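Local coordinates for protein alginate lyase (Alteromonas sp., PDB 1J1T) that cleaves alginate, the brown-algal polymer of mannuronate and guluronate, probably by beta-elimination, and carries a bound calcium ion, at residues Gln90-Asp95 with Tyr180-Asn185; Lys101-Asp106 with Asp123-Leu128; Ser105-Ser110 with Tyr193-Cys198. All blocks are in the same frame, centred on the assembly; numbering follows the deposited sequence.

Contact 1: residues Gln90-Asp95 with Tyr180-Asn185; sequences QHHASD and YFKFGN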
loop_
_atom_site.group_PDB
_atom_site.type_symbol
_atom_site.label_atom_id
_atom_site.label_comp_id
_atom_site.label_asym_id
_atom_site.label_seq_id
_atom_site.Cartn_x
_atom_site.Cartn_y
_atom_site.Cartn_z
ATOM N N GLN A 90 -0.284 -0.162 -4.389
ATOM C CA GLN A 90 0.788 0.231 -5.284
ATOM C C GLN A 90 0.803 -0.548 -6.584
ATOM O O GLN A 90 0.296 -1.667 -6.660
ATOM C CB GLN A 90 2.145 0.050 -4.587
ATOM C CG GLN A 90 2.439 -1.384 -4.178
ATOM C CD GLN A 90 3.779 -1.543 -3.482
ATOM O OE1 GLN A 90 4.827 -1.200 -4.034
ATOM N NE2 GLN A 90 3.754 -2.072 -2.262
ATOM N N HIS A 91 1.378 0.073 -7.607
ATOM C CA HIS A 91 1.553 -0.566 -8.899
ATOM C C HIS A 91 3.049 -0.828 -8.935
ATOM O O HIS A 91 3.848 0.101 -8.826
ATOM C CB HIS A 91 1.155 0.357 -10.052
ATOM C CG HIS A 91 -0.313 0.361 -10.338
ATOM N ND1 HIS A 91 -1.162 1.341 -9.874
ATOM C CD2 HIS A 91 -1.088 -0.517 -11.021
ATOM C CE1 HIS A 91 -2.397 1.068 -10.257
ATOM N NE2 HIS A 91 -2.379 -0.054 -10.953
ATOM N N HIS A 92 3.428 -2.090 -9.067
ATOM C CA HIS A 92 4.838 -2.437 -9.084
ATOM C C HIS A 92 5.315 -2.750 -10.493
ATOM O O HIS A 92 4.550 -3.237 -11.328
ATOM C CB HIS A 92 5.084 -3.640 -8.171
ATOM C CG HIS A 92 6.519 -3.823 -7.789
ATOM N ND1 HIS A 92 7.168 -2.980 -6.913
ATOM C CD2 HIS A 92 7.436 -4.738 -8.180
ATOM C CE1 HIS A 92 8.424 -3.367 -6.782
ATOM N NE2 HIS A 92 8.613 -4.432 -7.541
ATOM N N ALA A 93 6.586 -2.459 -10.752
ATOM C CA ALA A 93 7.189 -2.713 -12.051
ATOM C C ALA A 93 7.840 -4.095 -12.042
ATOM O O ALA A 93 7.886 -4.759 -11.007
ATOM C CB ALA A 93 8.225 -1.642 -12.367
ATOM N N SER A 94 8.346 -4.516 -13.196
ATOM C CA SER A 94 8.988 -5.821 -13.333
ATOM C C SER A 94 10.109 -6.037 -12.328
ATOM O O SER A 94 10.093 -6.995 -11.555
ATOM C CB SER A 94 9.555 -5.987 -14.744
ATOM O OG SER A 94 8.526 -5.966 -15.712
ATOM N N ASP A 95 11.089 -5.143 -12.351
ATOM C CA ASP A 95 12.233 -5.237 -11.457
ATOM C C ASP A 95 11.917 -4.773 -10.039
ATOM O O ASP A 95 10.955 -5.231 -9.422
ATOM C CB ASP A 95 13.396 -4.422 -12.030
ATOM C CG ASP A 95 12.982 -3.015 -12.428
ATOM O OD1 ASP A 95 13.838 -2.267 -12.948
ATOM O OD2 ASP A 95 11.801 -2.655 -12.223
ATOM N N TYR A 180 2.063 -4.687 -12.098
ATOM C CA TYR A 180 1.051 -5.362 -11.303
ATOM C C TYR A 180 0.641 -4.578 -10.071
ATOM O O TYR A 180 1.469 -3.957 -9.398
ATOM C CB TYR A 180 1.519 -6.771 -10.908
ATOM C CG TYR A 180 2.783 -6.855 -10.082
ATOM C CD1 TYR A 180 2.728 -7.121 -8.713
ATOM C CD2 TYR A 180 4.038 -6.737 -10.678
ATOM C CE1 TYR A 180 3.892 -7.277 -7.962
ATOM C CE2 TYR A 180 5.207 -6.888 -9.934
ATOM C CZ TYR A 180 5.126 -7.162 -8.580
ATOM O OH TYR A 180 6.274 -7.337 -7.850
ATOM N N PHE A 181 -0.654 -4.611 -9.790
ATOM C CA PHE A 181 -1.219 -3.913 -8.651
ATOM C C PHE A 181 -1.139 -4.758 -7.381
ATOM O O PHE A 181 -1.245 -5.987 -7.425
ATOM C CB PHE A 181 -2.682 -3.560 -8.944
ATOM C CG PHE A 181 -3.341 -2.755 -7.860
ATOM C CD1 PHE A 181 -2.964 -1.431 -7.629
ATOM C CD2 PHE A 181 -4.341 -3.316 -7.072
ATOM C CE1 PHE A 181 -3.581 -0.678 -6.623
ATOM C CE2 PHE A 181 -4.961 -2.577 -6.067
ATOM C CZ PHE A 181 -4.580 -1.253 -5.842
ATOM N N LYS A 182 -0.945 -4.085 -6.251
ATOM C CA LYS A 182 -0.868 -4.740 -4.950
ATOM C C LYS A 182 -1.543 -3.836 -3.932
ATOM O O LYS A 182 -1.520 -2.614 -4.068
ATOM C CB LYS A 182 0.589 -4.945 -4.520
ATOM C CG LYS A 182 1.486 -5.549 -5.582
ATOM C CD LYS A 182 2.846 -5.915 -5.003
ATOM C CE LYS A 182 3.543 -4.718 -4.376
ATOM N NZ LYS A 182 4.852 -5.110 -3.768
ATOM N N PHE A 183 -2.146 -4.433 -2.913
ATOM C CA PHE A 183 -2.792 -3.641 -1.880
ATOM C C PHE A 183 -2.825 -4.426 -0.578
ATOM O O PHE A 183 -2.801 -5.661 -0.580
ATOM C CB PHE A 183 -4.212 -3.245 -2.299
ATOM C CG PHE A 183 -5.176 -4.397 -2.353
ATOM C CD1 PHE A 183 -5.211 -5.247 -3.455
ATOM C CD2 PHE A 183 -6.042 -4.640 -1.291
ATOM C CE1 PHE A 183 -6.099 -6.326 -3.498
ATOM C CE2 PHE A 183 -6.932 -5.718 -1.323
ATOM C CZ PHE A 183 -6.958 -6.560 -2.431
ATOM N N GLY A 184 -2.877 -3.699 0.532
ATOM C CA GLY A 184 -2.901 -4.327 1.837
ATOM C C GLY A 184 -2.189 -3.452 2.850
ATOM O O GLY A 184 -2.503 -2.265 2.986
ATOM N N ASN A 185 -1.221 -4.031 3.553
ATOM C CA ASN A 185 -0.472 -3.304 4.567
ATOM C C ASN A 185 0.994 -3.731 4.512
ATOM O O ASN A 185 1.358 -4.800 5.000
ATOM C CB ASN A 185 -1.066 -3.599 5.954
ATOM C CG ASN A 185 -0.460 -2.742 7.064
ATOM O OD1 ASN A 185 0.564 -2.087 6.877
ATOM N ND2 ASN A 185 -1.096 -2.760 8.233
#

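Contact 2: residues Lys101-Asp106 with Asp123-Leu128; sequences KVYVSD and DVYVRL. With CA (calcium ion), chain B; SO4 (sulfate ion), chain C.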
loop_
_atom_site.group_PDB
_atom_site.type_symbol
_atom_site.label_atom_id
_atom_site.label_comp_id
_atom_site.label_asym_id
_atom_site.label_seq_id
_atom_site.Cartn_x
_atom_site.Cartn_y
_atom_site.Cartn_z
ATOM N N LYS A 101 2.323 4.468 -5.471
ATOM C CA LYS A 101 2.326 4.026 -4.086
ATOM C C LYS A 101 1.459 4.959 -3.258
ATOM O O LYS A 101 1.540 6.181 -3.393
ATOM C CB LYS A 101 3.748 4.026 -3.524
ATOM C CG LYS A 101 4.653 2.933 -4.077
ATOM C CD LYS A 101 6.075 3.099 -3.567
ATOM C CE LYS A 101 6.683 4.399 -4.085
ATOM N NZ LYS A 101 8.102 4.575 -3.668
ATOM N N VAL A 102 0.612 4.379 -2.421
ATOM C CA VAL A 102 -0.246 5.168 -1.546
ATOM C C VAL A 102 0.216 4.861 -0.133
ATOM O O VAL A 102 0.301 3.696 0.269
ATOM C CB VAL A 102 -1.728 4.795 -1.705
ATOM C CG1 VAL A 102 -2.574 5.606 -0.740
ATOM C CG2 VAL A 102 -2.168 5.050 -3.137
ATOM N N TYR A 103 0.517 5.917 0.611
ATOM C CA TYR A 103 1.018 5.802 1.971
ATOM C C TYR A 103 0.086 6.345 3.041
ATOM O O TYR A 103 -0.770 7.189 2.784
ATOM C CB TYR A 103 2.315 6.597 2.126
ATOM C CG TYR A 103 3.464 6.226 1.224
ATOM C CD1 TYR A 103 4.563 5.527 1.725
ATOM C CD2 TYR A 103 3.492 6.636 -0.109
ATOM C CE1 TYR A 103 5.669 5.253 0.924
ATOM C CE2 TYR A 103 4.595 6.363 -0.920
ATOM C CZ TYR A 103 5.678 5.673 -0.392
ATOM O OH TYR A 103 6.779 5.413 -1.177
ATOM N N VAL A 104 0.308 5.854 4.254
ATOM C CA VAL A 104 -0.382 6.303 5.452
ATOM C C VAL A 104 0.824 6.326 6.389
ATOM O O VAL A 104 1.276 5.276 6.851
ATOM C CB VAL A 104 -1.419 5.290 5.977
ATOM C CG1 VAL A 104 -2.043 5.824 7.260
ATOM C CG2 VAL A 104 -2.510 5.057 4.934
ATOM N N SER A 105 1.381 7.510 6.631
ATOM C CA SER A 105 2.562 7.586 7.479
ATOM C C SER A 105 2.606 8.755 8.444
ATOM O O SER A 105 2.085 9.844 8.183
ATOM C CB SER A 105 3.830 7.591 6.619
ATOM O OG SER A 105 4.144 8.888 6.164
ATOM N N ASP A 106 3.266 8.500 9.565
ATOM C CA ASP A 106 3.407 9.458 10.640
ATOM C C ASP A 106 4.885 9.818 10.785
ATOM O O ASP A 106 5.473 9.618 11.845
ATOM C CB ASP A 106 2.853 8.817 11.920
ATOM C CG ASP A 106 2.868 9.759 13.110
ATOM O OD1 ASP A 106 3.040 10.964 12.897
ATOM O OD2 ASP A 106 2.698 9.297 14.257
ATOM N N ASP A 123 -0.231 11.165 7.633
ATOM C CA ASP A 123 -0.414 11.816 6.347
ATOM C C ASP A 123 -0.780 10.701 5.372
ATOM O O ASP A 123 -0.203 9.616 5.422
ATOM C CB ASP A 123 0.887 12.462 5.869
ATOM C CG ASP A 123 1.244 13.709 6.649
ATOM O OD1 ASP A 123 0.453 14.675 6.621
ATOM O OD2 ASP A 123 2.315 13.718 7.285
ATOM N N VAL A 124 -1.750 10.959 4.507
ATOM C CA VAL A 124 -2.135 9.979 3.500
ATOM C C VAL A 124 -1.793 10.673 2.198
ATOM O O VAL A 124 -2.355 11.722 1.879
ATOM C CB VAL A 124 -3.643 9.657 3.524
ATOM C CG1 VAL A 124 -3.972 8.669 2.403
ATOM C CG2 VAL A 124 -4.030 9.068 4.878
ATOM N N TYR A 125 -0.851 10.102 1.460
ATOM C CA TYR A 125 -0.423 10.704 0.216
ATOM C C TYR A 125 -0.088 9.661 -0.828
ATOM O O TYR A 125 -0.075 8.463 -0.542
ATOM C CB TYR A 125 0.799 11.594 0.457
ATOM C CG TYR A 125 1.989 10.885 1.071
ATOM C CD1 TYR A 125 2.076 10.683 2.448
ATOM C CD2 TYR A 125 3.047 10.439 0.272
ATOM C CE1 TYR A 125 3.195 10.059 3.019
ATOM C CE2 TYR A 125 4.165 9.816 0.830
ATOM C CZ TYR A 125 4.235 9.632 2.204
ATOM O OH TYR A 125 5.354 9.039 2.757
ATOM N N VAL A 126 0.190 10.129 -2.038
ATOM C CA VAL A 126 0.531 9.241 -3.137
ATOM C C VAL A 126 1.780 9.697 -3.877
ATOM O O VAL A 126 2.048 10.891 -3.993
ATOM C CB VAL A 126 -0.628 9.150 -4.160
ATOM C CG1 VAL A 126 -0.923 10.524 -4.736
ATOM C CG2 VAL A 126 -0.265 8.183 -5.278
ATOM N N ARG A 127 2.550 8.730 -4.356
ATOM C CA ARG A 127 3.750 9.001 -5.140
ATOM C C ARG A 127 3.519 8.308 -6.477
ATOM O O ARG A 127 3.221 7.112 -6.517
ATOM C CB ARG A 127 4.996 8.409 -4.474
ATOM C CG ARG A 127 5.662 9.316 -3.452
ATOM C CD ARG A 127 6.831 8.615 -2.766
ATOM N NE ARG A 127 7.565 9.531 -1.895
ATOM C CZ ARG A 127 8.417 10.452 -2.331
ATOM N NH1 ARG A 127 8.660 10.578 -3.628
ATOM N NH2 ARG A 127 9.010 11.269 -1.468
ATOM N N LEU A 128 3.638 9.065 -7.561
ATOM C CA LEU A 128 3.453 8.536 -8.906
ATOM C C LEU A 128 4.713 8.800 -9.721
ATOM O O LEU A 128 5.238 9.909 -9.712
ATOM C CB LEU A 128 2.256 9.213 -9.580
ATOM C CG LEU A 128 0.896 9.047 -8.888
ATOM C CD1 LEU A 128 -0.149 9.867 -9.631
ATOM C CD2 LEU A 128 0.503 7.567 -8.853
HETATM CA CA CA B . 2.347 13.085 11.761
HETATM S S SO4 C . 9.969 6.133 0.500
HETATM O O1 SO4 C . 8.983 6.842 1.337
HETATM O O2 SO4 C . 11.045 5.588 1.353
HETATM O O3 SO4 C . 9.302 5.027 -0.214
HETATM O O4 SO4 C . 10.549 7.075 -0.479
HETATM O O HOH W 1 4.515 11.369 6.940
HETATM O O HOH W 2 7.358 9.466 4.981
HETATM O O HOH W 3 3.580 12.865 9.456
#

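Contact 3: residues Ser105-Ser110 with Tyr193-Cys198; sequences SDTDES and YTLDKC. With CA (calcium ion), chain B.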
loop_
_atom_site.group_PDB
_atom_site.type_symbol
_atom_site.label_atom_id
_atom_site.label_comp_id
_atom_site.label_asym_id
_atom_site.label_seq_id
_atom_site.Cartn_x
_atom_site.Cartn_y
_atom_site.Cartn_z
ATOM N N SER A 105 1.381 7.510 6.631
ATOM C CA SER A 105 2.562 7.586 7.479
ATOM C C SER A 105 2.606 8.755 8.444
ATOM O O SER A 105 2.085 9.844 8.183
ATOM C CB SER A 105 3.830 7.591 6.619
ATOM O OG SER A 105 4.144 8.888 6.164
ATOM N N ASP A 106 3.266 8.500 9.565
ATOM C CA ASP A 106 3.407 9.458 10.640
ATOM C C ASP A 106 4.885 9.818 10.785
ATOM O O ASP A 106 5.473 9.618 11.845
ATOM C CB ASP A 106 2.853 8.817 11.920
ATOM C CG ASP A 106 2.868 9.759 13.110
ATOM O OD1 ASP A 106 3.040 10.964 12.897
ATOM O OD2 ASP A 106 2.698 9.297 14.257
ATOM N N THR A 107 5.480 10.337 9.711
ATOM C CA THR A 107 6.891 10.718 9.725
ATOM C C THR A 107 7.096 12.225 9.594
ATOM O O THR A 107 6.136 13.001 9.527
ATOM C CB THR A 107 7.690 10.056 8.576
ATOM O OG1 THR A 107 7.381 10.715 7.340
ATOM C CG2 THR A 107 7.344 8.574 8.461
ATOM N N ASP A 108 8.364 12.618 9.540
ATOM C CA ASP A 108 8.748 14.015 9.422
ATOM C C ASP A 108 9.018 14.429 7.975
ATOM O O ASP A 108 9.478 15.543 7.729
ATOM C CB ASP A 108 9.996 14.280 10.272
ATOM C CG ASP A 108 9.899 15.572 11.064
ATOM O OD1 ASP A 108 8.965 15.698 11.885
ATOM O OD2 ASP A 108 10.758 16.459 10.867
ATOM N N GLU A 109 8.748 13.547 7.016
ATOM C CA GLU A 109 8.970 13.903 5.615
ATOM C C GLU A 109 8.105 15.119 5.292
ATOM O O GLU A 109 6.901 15.110 5.527
ATOM C CB GLU A 109 8.606 12.746 4.675
ATOM C CG GLU A 109 8.806 13.107 3.202
ATOM C CD GLU A 109 8.533 11.959 2.244
ATOM O OE1 GLU A 109 8.395 12.234 1.033
ATOM O OE2 GLU A 109 8.469 10.790 2.691
ATOM N N SER A 110 8.722 16.164 4.754
ATOM C CA SER A 110 7.999 17.391 4.434
ATOM C C SER A 110 7.203 17.330 3.133
ATOM O O SER A 110 7.427 16.458 2.293
ATOM C CB SER A 110 8.979 18.564 4.368
ATOM O OG SER A 110 10.030 18.280 3.459
ATOM N N TYR A 193 11.512 10.030 12.482
ATOM C CA TYR A 193 12.204 11.304 12.646
ATOM C C TYR A 193 13.277 11.559 11.604
ATOM O O TYR A 193 13.278 12.596 10.944
ATOM C CB TYR A 193 12.842 11.374 14.037
ATOM C CG TYR A 193 11.840 11.559 15.144
ATOM C CD1 TYR A 193 11.305 12.819 15.416
ATOM C CD2 TYR A 193 11.404 10.478 15.903
ATOM C CE1 TYR A 193 10.361 12.996 16.419
ATOM C CE2 TYR A 193 10.453 10.644 16.912
ATOM C CZ TYR A 193 9.939 11.905 17.160
ATOM O OH TYR A 193 8.997 12.077 18.142
ATOM N N THR A 194 14.192 10.607 11.464
ATOM C CA THR A 194 15.303 10.728 10.530
ATOM C C THR A 194 15.032 10.135 9.152
ATOM O O THR A 194 15.730 10.457 8.186
ATOM C CB THR A 194 16.553 10.034 11.088
ATOM O OG1 THR A 194 16.318 8.622 11.143
ATOM C CG2 THR A 194 16.866 10.540 12.493
ATOM N N LEU A 195 14.030 9.265 9.064
ATOM C CA LEU A 195 13.681 8.608 7.805
ATOM C C LEU A 195 14.730 7.567 7.408
ATOM O O LEU A 195 14.716 7.062 6.286
ATOM C CB LEU A 195 13.533 9.630 6.672
ATOM C CG LEU A 195 12.545 10.784 6.878
ATOM C CD1 LEU A 195 12.424 11.570 5.580
ATOM C CD2 LEU A 195 11.190 10.249 7.296
ATOM N N ASP A 196 15.648 7.252 8.317
ATOM C CA ASP A 196 16.671 6.255 8.009
ATOM C C ASP A 196 16.047 4.866 8.074
ATOM O O ASP A 196 15.244 4.582 8.959
ATOM C CB ASP A 196 17.832 6.328 9.004
ATOM C CG ASP A 196 18.582 7.639 8.929
ATOM O OD1 ASP A 196 18.997 8.030 7.815
ATOM O OD2 ASP A 196 18.764 8.277 9.986
ATOM N N LYS A 197 16.423 4.007 7.136
ATOM C CA LYS A 197 15.902 2.647 7.101
ATOM C C LYS A 197 16.533 1.790 8.191
ATOM O O LYS A 197 17.734 1.867 8.440
ATOM C CB LYS A 197 16.158 2.019 5.732
ATOM C CG LYS A 197 15.334 2.642 4.618
ATOM C CD LYS A 197 15.569 1.934 3.291
ATOM C CE LYS A 197 14.578 2.409 2.238
ATOM N NZ LYS A 197 14.616 3.887 2.056
ATOM N N CYS A 198 15.705 0.976 8.835
ATOM C CA CYS A 198 16.144 0.093 9.907
ATOM C C CYS A 198 16.031 -1.368 9.459
ATOM O O CYS A 198 15.131 -1.724 8.697
ATOM C CB CYS A 198 15.264 0.323 11.143
ATOM S SG CYS A 198 15.675 -0.678 12.612
HETATM CA CA CA B . 2.347 13.085 11.761
HETATM O O HOH W 3 3.580 12.865 9.456
HETATM O O HOH W 4 13.010 15.267 11.563
#

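Contact 1: residues Gln90-Asp95 with Tyr180-Asn185
Tyr180 lays one face of its ring over CB of His92, which stands 3.7 Å from the centroid of that ring in a CH-pi contact. Tyr180 CG sits between its backbone N and carbonyl carbon (chi1 60°), a setting that lays the phenol beside the neighbouring strand. The two side chains run alongside each other, their ring planes turned 64° apart. Next along the same face, the end of Lys182, bent at chi3, slants across the amide of Gln90, with Lys182 CE 3.3 Å from Gln90 CD. On the opposite face His91 and Phe181 meet obliquely: Phe181 CD1 lies over the imidazole, 3.6 Å from His91 NE2. Both nitrogens of that imidazole are engaged elsewhere, NE2 by Glu70 and ND1 by Ser100, which fixes the rotation of the ring. Between the faces, Gln90 pairs with Lys182 and His92 with Tyr180 as antiparallel hydrogen-bonded pairs, the straightest bond running from His92 N to Tyr180 O at 2.7 Å. Both strands belong to one sheet of the family's jelly-roll sandwich. The chemistry implies a two-sided seam, with one face carrying amide, amine, imidazole and phenol groups and the other an imidazole fixed by polar neighbours against a phenylalanine.

Contact 2: residues Lys101-Asp106 with Asp123-Leu128
The rings of Tyr103 and Tyr125 lie within 10° of parallel but offset, with little overlap: Tyr125 OH stands over one face of Tyr103, while CB of Tyr103 covers a face of Tyr125 at 3.8 Å from the ring centroid. Ser105 OG lies in plane at the edge of Tyr125, and a sulfate oxygen at the edge of Tyr103. Tyr103 OH donates to that oxygen, O3, over 2.7 Å and receives a weak bond from Lys101 NZ. Extended Arg127 passes obliquely with CD 3.6 Å from Tyr103 OH, and its guanidinium turns one face to sulfate O4. Glu109 and Glu135 form salt bridges with Arg127, and Glu135 also with Lys101. Six backbone hydrogen bonds join the antiparallel strands, and on the opposite face Val102 meets Val126 and Val104 meets Val124. Past the end of strand 98-105, Asp106 OD1 binds calcium at 2.5 Å; water 3, another calcium ligand, is hydrogen-bonded to Asp123 OD2 over 2.7 Å. The carboxylate of this second-shell Asp123 also accepts from the backbone N of Asp114, a calcium ligand, and of Ser115. The sulfate, probably from the crystallisation liquor, lies among Tyr103, Lys101, Arg127 and Lys85, consistent with a site able to take carboxylates of an acidic polysaccharide.

Contact 3: residues Ser105-Ser110 with Tyr193-Cys198
Leu195 meets Thr107 at about a right angle, in a contact between two loops at the calcium-binding end of the beta-sandwich. Its CD2 comes to 3.7 Å from Thr107 CB, while the other branch, CD1, lies 4.1 Å from Glu109 CB. The isobutyl group thus straddles one turn of the partner loop. That turn is an ST turn: Thr107 OG1, placed between its own backbone N and carbonyl carbon (chi1 75°), accepts from Glu109 N at 3.2 Å. With an alanine here, CB would stay against the leucine, but Glu109 N would probably lose its acceptor and the turn be freer to change shape. The extended side chain of Glu109 ends in a salt bridge with Lys137. The leucine loop has an ST turn of its own, in which Thr194 OG1 accepts from Asp196 N and donates to Asp196 OD2, approaching from above the carboxylate plane. The calcium beside the first loop is completed by Asp114, Val116, Asn119 and Ile121; its water 3 is hydrogen-bonded to Thr107 O over 2.6 Å. The Asp108 carboxylate is held by Ala117. No direct hydrogen bond joins the two segments, but water 4 bridges them, donating to Asp108 OD2 at 2.6 Å and to Tyr193 O at 2.8 Å.

Contacts 1 and 2 are buried strand pairings in one sheet, whereas contact 3 joins loops at the surface, its centre about 17 Å from the centre of the chain. The neighbouring strands 85-92 and 98-105 bring contacts 1 and 2 together, where Gln90 CB packs against Lys101 CG. Contact 3 begins where the strand of contact 2 ends: the two share Ser105, Asp106, the calcium ion and water 3, and a salt bridge from Arg127 to Glu109 ties them further. Backbone bonding carries both sheet contacts, with aromatic and polar side chains added on their faces; at the loops, leucine packing and a bridging water take over.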